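Local structure of insecticidal crystal protein Cry7Cal (Bacillus thuringiensis, 5ZI1) at residues S366-P374 against K440-P448; L296-V305 against G340-L350. The protein acts as an insecticidal crystal toxin of the delta-endotoxin family, active against the locust Locusta migratoria manilensis, and probably binds receptors of its host. All blocks are in the same frame, centred on the assembly; numbering follows the deposited sequence.

Contact 1. Residues S366-P374 against K440-P448; sequences SATWYQAVP and KETGSGTIP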
loop_
_atom_site.group_PDB
_atom_site.type_symbol
_atom_site.label_atom_id
_atom_site.label_comp_id
_atom_site.label_asym_id
_atom_site.label_seq_id
_atom_site.Cartn_x
_atom_site.Cartn_y
_atom_site.Cartn_z
ATOM N N SER A 366 28.206 15.161 24.373
ATOM C CA SER A 366 29.208 15.733 25.263
ATOM C C SER A 366 30.497 14.924 25.179
ATOM O O SER A 366 31.263 15.064 24.221
ATOM C CB SER A 366 28.680 15.772 26.700
ATOM O OG SER A 366 27.445 16.472 26.760
ATOM N N ALA A 367 30.760 14.089 26.183
ATOM C CA ALA A 367 31.868 13.157 26.051
ATOM C C ALA A 367 31.489 12.007 25.135
ATOM O O ALA A 367 32.363 11.423 24.486
ATOM C CB ALA A 367 32.298 12.624 27.415
ATOM N N THR A 368 30.200 11.664 25.087
ATOM C CA THR A 368 29.651 10.692 24.157
ATOM C C THR A 368 28.336 11.245 23.630
ATOM O O THR A 368 27.893 12.325 24.030
ATOM C CB THR A 368 29.461 9.319 24.808
ATOM O OG1 THR A 368 29.094 8.372 23.800
ATOM C CG2 THR A 368 28.377 9.369 25.876
ATOM N N TRP A 369 27.708 10.506 22.715
ATOM C CA TRP A 369 26.569 11.004 21.950
ATOM C C TRP A 369 25.376 10.091 22.217
ATOM O O TRP A 369 25.340 8.952 21.742
ATOM C CB TRP A 369 26.937 11.074 20.469
ATOM C CG TRP A 369 26.001 11.861 19.616
ATOM C CD1 TRP A 369 24.794 12.374 19.982
ATOM C CD2 TRP A 369 26.197 12.225 18.239
ATOM N NE1 TRP A 369 24.223 13.038 18.919
ATOM C CE2 TRP A 369 25.063 12.955 17.836
ATOM C CE3 TRP A 369 27.218 12.002 17.309
ATOM C CZ2 TRP A 369 24.920 13.461 16.539
ATOM C CZ3 TRP A 369 27.078 12.517 16.023
ATOM C CH2 TRP A 369 25.942 13.239 15.654
ATOM N N TYR A 370 24.419 10.576 23.004
ATOM C CA TYR A 370 23.241 9.819 23.402
ATOM C C TYR A 370 22.047 10.173 22.527
ATOM O O TYR A 370 21.872 11.323 22.121
ATOM C CB TYR A 370 22.874 10.093 24.871
ATOM C CG TYR A 370 23.873 9.563 25.881
ATOM C CD1 TYR A 370 24.107 8.199 26.001
ATOM C CD2 TYR A 370 24.569 10.429 26.730
ATOM C CE1 TYR A 370 25.010 7.707 26.918
ATOM C CE2 TYR A 370 25.469 9.950 27.652
ATOM C CZ TYR A 370 25.688 8.588 27.748
ATOM O OH TYR A 370 26.586 8.095 28.668
ATOM N N GLN A 371 21.207 9.176 22.255
ATOM C CA GLN A 371 19.923 9.401 21.603
ATOM C C GLN A 371 18.847 8.870 22.531
ATOM O O GLN A 371 18.981 7.767 23.075
ATOM C CB GLN A 371 19.852 8.714 20.235
ATOM C CG GLN A 371 21.133 8.786 19.463
ATOM C CD GLN A 371 21.362 10.128 18.793
ATOM O OE1 GLN A 371 20.443 10.946 18.629
ATOM N NE2 GLN A 371 22.597 10.357 18.384
ATOM N N ALA A 372 17.789 9.651 22.725
ATOM C CA ALA A 372 16.838 9.357 23.785
ATOM C C ALA A 372 15.413 9.453 23.264
ATOM O O ALA A 372 15.053 10.426 22.593
ATOM C CB ALA A 372 17.042 10.314 24.977
ATOM N N VAL A 373 14.612 8.442 23.583
ATOM C CA VAL A 373 13.160 8.504 23.443
ATOM C C VAL A 373 12.559 8.220 24.818
ATOM O O VAL A 373 12.182 7.074 25.114
ATOM C CB VAL A 373 12.654 7.515 22.381
ATOM C CG1 VAL A 373 11.142 7.610 22.276
ATOM C CG2 VAL A 373 13.339 7.792 21.011
ATOM N N PRO A 374 12.472 9.216 25.704
ATOM C CA PRO A 374 12.023 8.926 27.075
ATOM C C PRO A 374 10.526 8.733 27.192
ATOM O O PRO A 374 10.071 8.217 28.225
ATOM C CB PRO A 374 12.499 10.151 27.879
ATOM C CG PRO A 374 12.698 11.238 26.877
ATOM C CD PRO A 374 13.024 10.583 25.558
ATOM N N LYS A 440 23.306 2.768 14.060
ATOM C CA LYS A 440 24.083 3.894 14.551
ATOM C C LYS A 440 25.569 3.655 14.308
ATOM O O LYS A 440 26.062 2.525 14.415
ATOM C CB LYS A 440 23.799 4.133 16.040
ATOM C CG LYS A 440 23.205 5.511 16.354
ATOM C CD LYS A 440 22.382 5.565 17.654
ATOM C CE LYS A 440 23.104 4.919 18.809
ATOM N NZ LYS A 440 22.809 3.450 18.863
ATOM N N GLU A 441 26.272 4.726 13.948
ATOM C CA GLU A 441 27.717 4.684 13.766
ATOM C C GLU A 441 28.465 4.980 15.054
ATOM O O GLU A 441 29.589 4.497 15.231
ATOM C CB GLU A 441 28.147 5.695 12.697
ATOM C CG GLU A 441 29.633 5.685 12.350
ATOM C CD GLU A 441 29.948 6.556 11.118
ATOM O OE1 GLU A 441 30.899 6.238 10.361
ATOM O OE2 GLU A 441 29.239 7.570 10.895
ATOM N N THR A 442 27.864 5.749 15.961
ATOM C CA THR A 442 28.541 6.110 17.198
ATOM C C THR A 442 27.534 6.296 18.335
ATOM O O THR A 442 26.346 6.548 18.114
ATOM C CB THR A 442 29.361 7.392 17.008
ATOM O OG1 THR A 442 30.359 7.478 18.029
ATOM C CG2 THR A 442 28.467 8.610 17.085
ATOM N N GLY A 443 28.030 6.179 19.566
ATOM C CA GLY A 443 27.219 6.525 20.712
ATOM C C GLY A 443 26.324 5.435 21.264
ATOM O O GLY A 443 26.638 4.244 21.182
ATOM N N SER A 444 25.191 5.853 21.830
ATOM C CA SER A 444 24.359 5.029 22.695
ATOM C C SER A 444 22.934 5.535 22.597
ATOM O O SER A 444 22.707 6.719 22.325
ATOM C CB SER A 444 24.815 5.097 24.166
ATOM O OG SER A 444 25.169 3.822 24.678
ATOM N N GLY A 445 21.980 4.637 22.855
ATOM C CA GLY A 445 20.564 4.961 22.801
ATOM C C GLY A 445 19.917 4.544 21.492
ATOM O O GLY A 445 20.536 4.671 20.438
ATOM N N THR A 446 18.684 4.042 21.535
ATOM C CA THR A 446 17.985 3.596 20.333
ATOM C C THR A 446 17.305 4.772 19.641
ATOM O O THR A 446 16.548 5.519 20.270
ATOM C CB THR A 446 16.928 2.541 20.687
ATOM O OG1 THR A 446 17.539 1.397 21.302
ATOM C CG2 THR A 446 16.159 2.114 19.454
ATOM N N ILE A 447 17.549 4.918 18.339
ATOM C CA ILE A 447 16.687 5.734 17.485
ATOM C C ILE A 447 15.665 4.809 16.832
ATOM O O ILE A 447 15.987 4.143 15.837
ATOM C CB ILE A 447 17.490 6.487 16.417
ATOM C CG1 ILE A 447 18.560 7.372 17.057
ATOM C CG2 ILE A 447 16.574 7.348 15.578
ATOM C CD1 ILE A 447 19.401 8.080 16.027
ATOM N N PRO A 448 14.439 4.729 17.342
ATOM C CA PRO A 448 13.468 3.773 16.800
ATOM C C PRO A 448 12.799 4.292 15.537
ATOM O O PRO A 448 12.770 5.490 15.255
ATOM C CB PRO A 448 12.446 3.637 17.933
ATOM C CG PRO A 448 12.814 4.737 18.952
ATOM C CD PRO A 448 13.821 5.614 18.333
HETATM O O HOH W 1 24.347 8.399 19.154
HETATM O O HOH W 2 16.992 6.006 23.197
#
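Gln-371 lies across Ile-447 and Lys-440, and the way it is placed shows how a loop can be docked on a strand with few direct bonds. Its chain bends at the second torsion (chi2 -78°). CB rests 3.7 Å from Ile-447 CG1, while CG meets Lys-440 CD, so the aliphatic parts of three side chains pack together next to the amide. The amide itself turns back over the indole of Trp-369, with NE2 above one face and displaced toward the rim. From there NE2 donates to a water, which in turn donates to Trp-369 O and Thr-442 O. One water thereby ties a side chain and two carbonyls together.

Ser-444 supplies the direct backbone link. Its N reaches Trp-369 O at 3.1 Å, and its O accepts from Gln-371 N at 2.9 Å, the two short runs heading the same way. Its CB also touches Tyr-370 CD1 at 3.7 Å. The flanking residues are glycines: the CA of Gly-443 sits 3.2 Å from Trp-369 O, a closeness that leaves no place for a side chain. Trp-369 meets Thr-442 at about a right angle, CE3 against CG2 at 3.6 Å. Farther along, Val-373 CG2 presses against CD of the Pro-448 ring at a tight 3.5 Å.

The loop between strands 430-437 and 448-454, held to the start of strand 369-382 by one parallel bridge, matches one of the apical loops of the middle domain of three-domain Cry toxins, a beta-prism whose apical loops are associated with receptor recognition in relatives.

Contact 2. Residues L296-V305 against G340-L350; sequences LTKINVRARV and GSTLSHTFDLL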
loop_
_atom_site.group_PDB
_atom_site.type_symbol
_atom_site.label_atom_id
_atom_site.label_comp_id
_atom_site.label_asym_id
_atom_site.label_seq_id
_atom_site.Cartn_x
_atom_site.Cartn_y
_atom_site.Cartn_z
ATOM N N LEU A 296 1.068 -6.881 14.844
ATOM C CA LEU A 296 1.875 -6.556 16.015
ATOM C C LEU A 296 1.097 -6.915 17.271
ATOM O O LEU A 296 -0.010 -6.414 17.483
ATOM C CB LEU A 296 2.239 -5.079 16.006
ATOM C CG LEU A 296 3.218 -4.619 17.076
ATOM C CD1 LEU A 296 4.451 -5.482 17.040
ATOM C CD2 LEU A 296 3.579 -3.155 16.855
ATOM N N THR A 297 1.653 -7.786 18.107
ATOM C CA THR A 297 0.952 -8.138 19.336
ATOM C C THR A 297 1.631 -7.647 20.613
ATOM O O THR A 297 0.977 -7.618 21.658
ATOM C CB THR A 297 0.756 -9.658 19.420
ATOM O OG1 THR A 297 2.031 -10.293 19.578
ATOM C CG2 THR A 297 0.118 -10.187 18.124
ATOM N N LYS A 298 2.902 -7.248 20.566
ATOM C CA LYS A 298 3.590 -6.804 21.780
ATOM C C LYS A 298 4.791 -5.943 21.411
ATOM O O LYS A 298 5.408 -6.146 20.370
ATOM C CB LYS A 298 4.048 -7.996 22.633
ATOM C CG LYS A 298 3.166 -8.306 23.838
ATOM C CD LYS A 298 3.273 -9.772 24.267
ATOM C CE LYS A 298 4.710 -10.198 24.572
ATOM N NZ LYS A 298 4.869 -11.692 24.465
ATOM N N ILE A 299 5.120 -4.987 22.281
ATOM C CA ILE A 299 6.376 -4.246 22.203
ATOM C C ILE A 299 6.968 -4.157 23.599
ATOM O O ILE A 299 6.287 -3.733 24.541
ATOM C CB ILE A 299 6.211 -2.819 21.655
ATOM C CG1 ILE A 299 5.448 -2.779 20.346
ATOM C CG2 ILE A 299 7.579 -2.168 21.492
ATOM C CD1 ILE A 299 5.066 -1.377 19.951
ATOM N N ASN A 300 8.239 -4.506 23.734
ATOM C CA ASN A 300 8.943 -4.289 24.981
ATOM C C ASN A 300 10.067 -3.279 24.768
ATOM O O ASN A 300 10.774 -3.329 23.757
ATOM C CB ASN A 300 9.511 -5.589 25.545
ATOM C CG ASN A 300 10.320 -5.346 26.838
ATOM O OD1 ASN A 300 11.541 -5.548 26.884
ATOM N ND2 ASN A 300 9.634 -4.866 27.875
ATOM N N VAL A 301 10.236 -2.364 25.717
ATOM C CA VAL A 301 11.349 -1.424 25.700
ATOM C C VAL A 301 12.152 -1.602 26.980
ATOM O O VAL A 301 11.579 -1.742 28.065
ATOM C CB VAL A 301 10.859 0.030 25.545
ATOM C CG1 VAL A 301 11.980 1.029 25.848
ATOM C CG2 VAL A 301 10.322 0.252 24.160
ATOM N N ARG A 302 13.476 -1.637 26.846
ATOM C CA ARG A 302 14.398 -1.586 27.973
ATOM C C ARG A 302 15.204 -0.302 27.884
ATOM O O ARG A 302 15.713 0.044 26.806
ATOM C CB ARG A 302 15.358 -2.772 28.000
ATOM C CG ARG A 302 14.699 -4.104 28.161
ATOM C CD ARG A 302 13.834 -4.166 29.376
ATOM N NE ARG A 302 13.992 -5.462 30.023
ATOM C CZ ARG A 302 13.063 -6.414 30.038
ATOM N NH1 ARG A 302 11.884 -6.211 29.459
ATOM N NH2 ARG A 302 13.313 -7.570 30.644
ATOM N N ALA A 303 15.353 0.382 29.022
ATOM C CA ALA A 303 16.002 1.677 29.023
ATOM C C ALA A 303 16.807 1.845 30.302
ATOM O O ALA A 303 16.574 1.165 31.309
ATOM C CB ALA A 303 14.981 2.803 28.865
ATOM N N ARG A 304 17.778 2.756 30.245
ATOM C CA ARG A 304 18.604 3.070 31.399
ATOM C C ARG A 304 18.796 4.574 31.439
ATOM O O ARG A 304 18.593 5.266 30.440
ATOM C CB ARG A 304 19.959 2.351 31.361
ATOM C CG ARG A 304 20.930 2.909 30.340
ATOM C CD ARG A 304 22.211 2.095 30.317
ATOM N NE ARG A 304 23.030 2.446 29.164
ATOM C CZ ARG A 304 24.108 3.220 29.205
ATOM N NH1 ARG A 304 24.767 3.488 28.085
ATOM N NH2 ARG A 304 24.528 3.723 30.357
ATOM N N VAL A 305 19.177 5.066 32.617
ATOM C CA VAL A 305 19.348 6.487 32.905
ATOM C C VAL A 305 20.822 6.832 32.819
ATOM O O VAL A 305 21.675 6.107 33.343
ATOM C CB VAL A 305 18.791 6.830 34.304
ATOM C CG1 VAL A 305 18.912 8.316 34.585
ATOM C CG2 VAL A 305 17.345 6.373 34.435
ATOM N N GLY A 340 22.269 -3.844 31.662
ATOM C CA GLY A 340 22.412 -2.483 32.134
ATOM C C GLY A 340 21.126 -1.690 32.179
ATOM O O GLY A 340 21.139 -0.530 32.625
ATOM N N SER A 341 20.014 -2.263 31.730
ATOM C CA SER A 341 18.744 -1.566 31.790
ATOM C C SER A 341 18.179 -1.647 33.201
ATOM O O SER A 341 18.298 -2.670 33.876
ATOM C CB SER A 341 17.750 -2.176 30.809
ATOM O OG SER A 341 17.429 -3.494 31.215
ATOM N N THR A 342 17.555 -0.557 33.632
ATOM C CA THR A 342 16.862 -0.475 34.913
ATOM C C THR A 342 15.385 -0.161 34.724
ATOM O O THR A 342 14.658 -0.009 35.717
ATOM C CB THR A 342 17.499 0.603 35.809
ATOM O OG1 THR A 342 17.452 1.865 35.132
ATOM C CG2 THR A 342 18.949 0.276 36.113
ATOM N N LEU A 343 14.931 -0.035 33.472
ATOM C CA LEU A 343 13.575 0.379 33.151
ATOM C C LEU A 343 13.051 -0.506 32.036
ATOM O O LEU A 343 13.815 -0.991 31.194
ATOM C CB LEU A 343 13.498 1.851 32.724
ATOM C CG LEU A 343 14.176 2.895 33.618
ATOM C CD1 LEU A 343 14.441 4.192 32.850
ATOM C CD2 LEU A 343 13.355 3.171 34.886
ATOM N N SER A 344 11.733 -0.691 32.032
ATOM C CA SER A 344 11.086 -1.649 31.153
ATOM C C SER A 344 9.624 -1.274 31.008
ATOM O O SER A 344 8.976 -0.914 31.987
ATOM C CB SER A 344 11.211 -3.071 31.701
ATOM O OG SER A 344 10.455 -3.982 30.922
ATOM N N HIS A 345 9.112 -1.353 29.784
ATOM C CA HIS A 345 7.679 -1.228 29.573
ATOM C C HIS A 345 7.255 -2.195 28.483
ATOM O O HIS A 345 7.952 -2.370 27.479
ATOM C CB HIS A 345 7.265 0.197 29.205
ATOM C CG HIS A 345 5.787 0.427 29.283
ATOM N ND1 HIS A 345 4.915 0.057 28.272
ATOM C CD2 HIS A 345 5.022 0.967 30.265
ATOM C CE1 HIS A 345 3.681 0.381 28.625
ATOM N NE2 HIS A 345 3.719 0.935 29.831
ATOM N N THR A 346 6.116 -2.832 28.691
ATOM C CA THR A 346 5.563 -3.754 27.710
ATOM C C THR A 346 4.197 -3.233 27.298
ATOM O O THR A 346 3.312 -3.057 28.143
ATOM C CB THR A 346 5.479 -5.176 28.267
ATOM O OG1 THR A 346 6.792 -5.633 28.612
ATOM C CG2 THR A 346 4.905 -6.123 27.224
ATOM N N PHE A 347 4.042 -2.944 26.009
ATOM C CA PHE A 347 2.732 -2.671 25.441
ATOM C C PHE A 347 2.129 -3.993 24.969
ATOM O O PHE A 347 2.774 -4.736 24.223
ATOM C CB PHE A 347 2.829 -1.703 24.264
ATOM C CG PHE A 347 3.516 -0.375 24.556
ATOM C CD1 PHE A 347 4.890 -0.241 24.443
ATOM C CD2 PHE A 347 2.766 0.762 24.823
ATOM C CE1 PHE A 347 5.515 1.001 24.650
ATOM C CE2 PHE A 347 3.377 2.002 25.019
ATOM C CZ PHE A 347 4.755 2.123 24.925
ATOM N N ASP A 348 0.900 -4.289 25.396
ATOM C CA ASP A 348 0.184 -5.484 24.944
ATOM C C ASP A 348 -0.813 -5.049 23.881
ATOM O O ASP A 348 -1.816 -4.397 24.192
ATOM C CB ASP A 348 -0.507 -6.185 26.110
ATOM C CG ASP A 348 0.478 -6.623 27.189
ATOM O OD1 ASP A 348 0.463 -6.013 28.297
ATOM O OD2 ASP A 348 1.245 -7.587 26.948
ATOM N N LEU A 349 -0.531 -5.395 22.626
ATOM C CA LEU A 349 -1.263 -4.828 21.498
ATOM C C LEU A 349 -2.137 -5.821 20.734
ATOM O O LEU A 349 -2.892 -5.384 19.854
ATOM C CB LEU A 349 -0.291 -4.159 20.526
ATOM C CG LEU A 349 0.679 -3.191 21.200
ATOM C CD1 LEU A 349 1.496 -2.531 20.132
ATOM C CD2 LEU A 349 -0.047 -2.153 22.043
ATOM N N LEU A 350 -2.081 -7.120 21.042
ATOM C CA LEU A 350 -3.054 -8.056 20.479
ATOM C C LEU A 350 -4.461 -7.478 20.600
ATOM O O LEU A 350 -4.823 -6.914 21.637
ATOM C CB LEU A 350 -2.964 -9.403 21.198
ATOM C CG LEU A 350 -4.013 -10.451 20.813
ATOM C CD1 LEU A 350 -3.882 -10.849 19.337
ATOM C CD2 LEU A 350 -3.986 -11.684 21.704
HETATM O O HOH W 3 19.566 3.282 34.880
#
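Asn-300 sends its amide out with CG trans to the main-chain nitrogen (chi1 177°), while Thr-346 holds OG1 opposite its carbonyl carbon (chi1 -61°), and the two groups meet above their strands. Asn-300 ND2 donates to Thr-346 OG1 at 3.0 Å, from a direction tilted out of the amide plane. The same nitrogen also donates to Ser-344 OG at 3.3 Å, this time with the oxygen in that plane. Two hydroxyls on the neighbouring strand thus limit the rotation of one amide. Arg-302 follows on this polar face, its CD packed 3.7 Å from Ser-344 CB.

Strands 294-306 and 343-348 run antiparallel, their short segments at 170° between directions, and 343-348 is the outermost strand of a four-strand sheet ordered as a Greek key, one of the three sheets of the beta-prism domain. Ile-299 with Phe-347, Val-301 with His-345 and Ala-303 with Leu-343 form the hydrogen-bonded pairs. At the last of these the chain swells into a classic beta bulge, Thr-342 and Leu-343 both facing Ala-303.

The opposite face is largely apolar and turned to the inside of the prism, where Ile-299 reaches Leu-432 and Val-435 of strand 430-437. Leu-349 CD1 lies 3.8 Å from Ile-299 CD1 and 3.9 Å from Leu-296 CD2, and so joins both. Phe-347 is covered on one face by His-345, whose ND1 stands 3.7 Å above the ring centre. Where regular pairing ends, Thr-297 O takes two donors from the same face of its plane, Leu-349 N and Leu-350 N. At the other end a water accepts from Val-305 N and lies 2.6 Å from Thr-342 OG1.

Overall arrangement
Both contacts belong to the middle domain, yet they illustrate two ways of building it. Contact 2 lies within one sheet, where regular backbone pairing separates a solvent-facing polar side from a largely apolar side turned inward. Contact 1 joins a strand of a second sheet to an irregular loop, so only one bridge forms; two waters link further backbone atoms across it, and glycines let the chains come close. Each contact is only partly buried, with exposed residues at its margin. They lie about 18 Å apart, centre to centre, but meet directly: Arg-304, near the end of its strand, packs its NH1 3.4 Å from Ser-444 OG, bringing the loop of contact 1 against the sheet of contact 2.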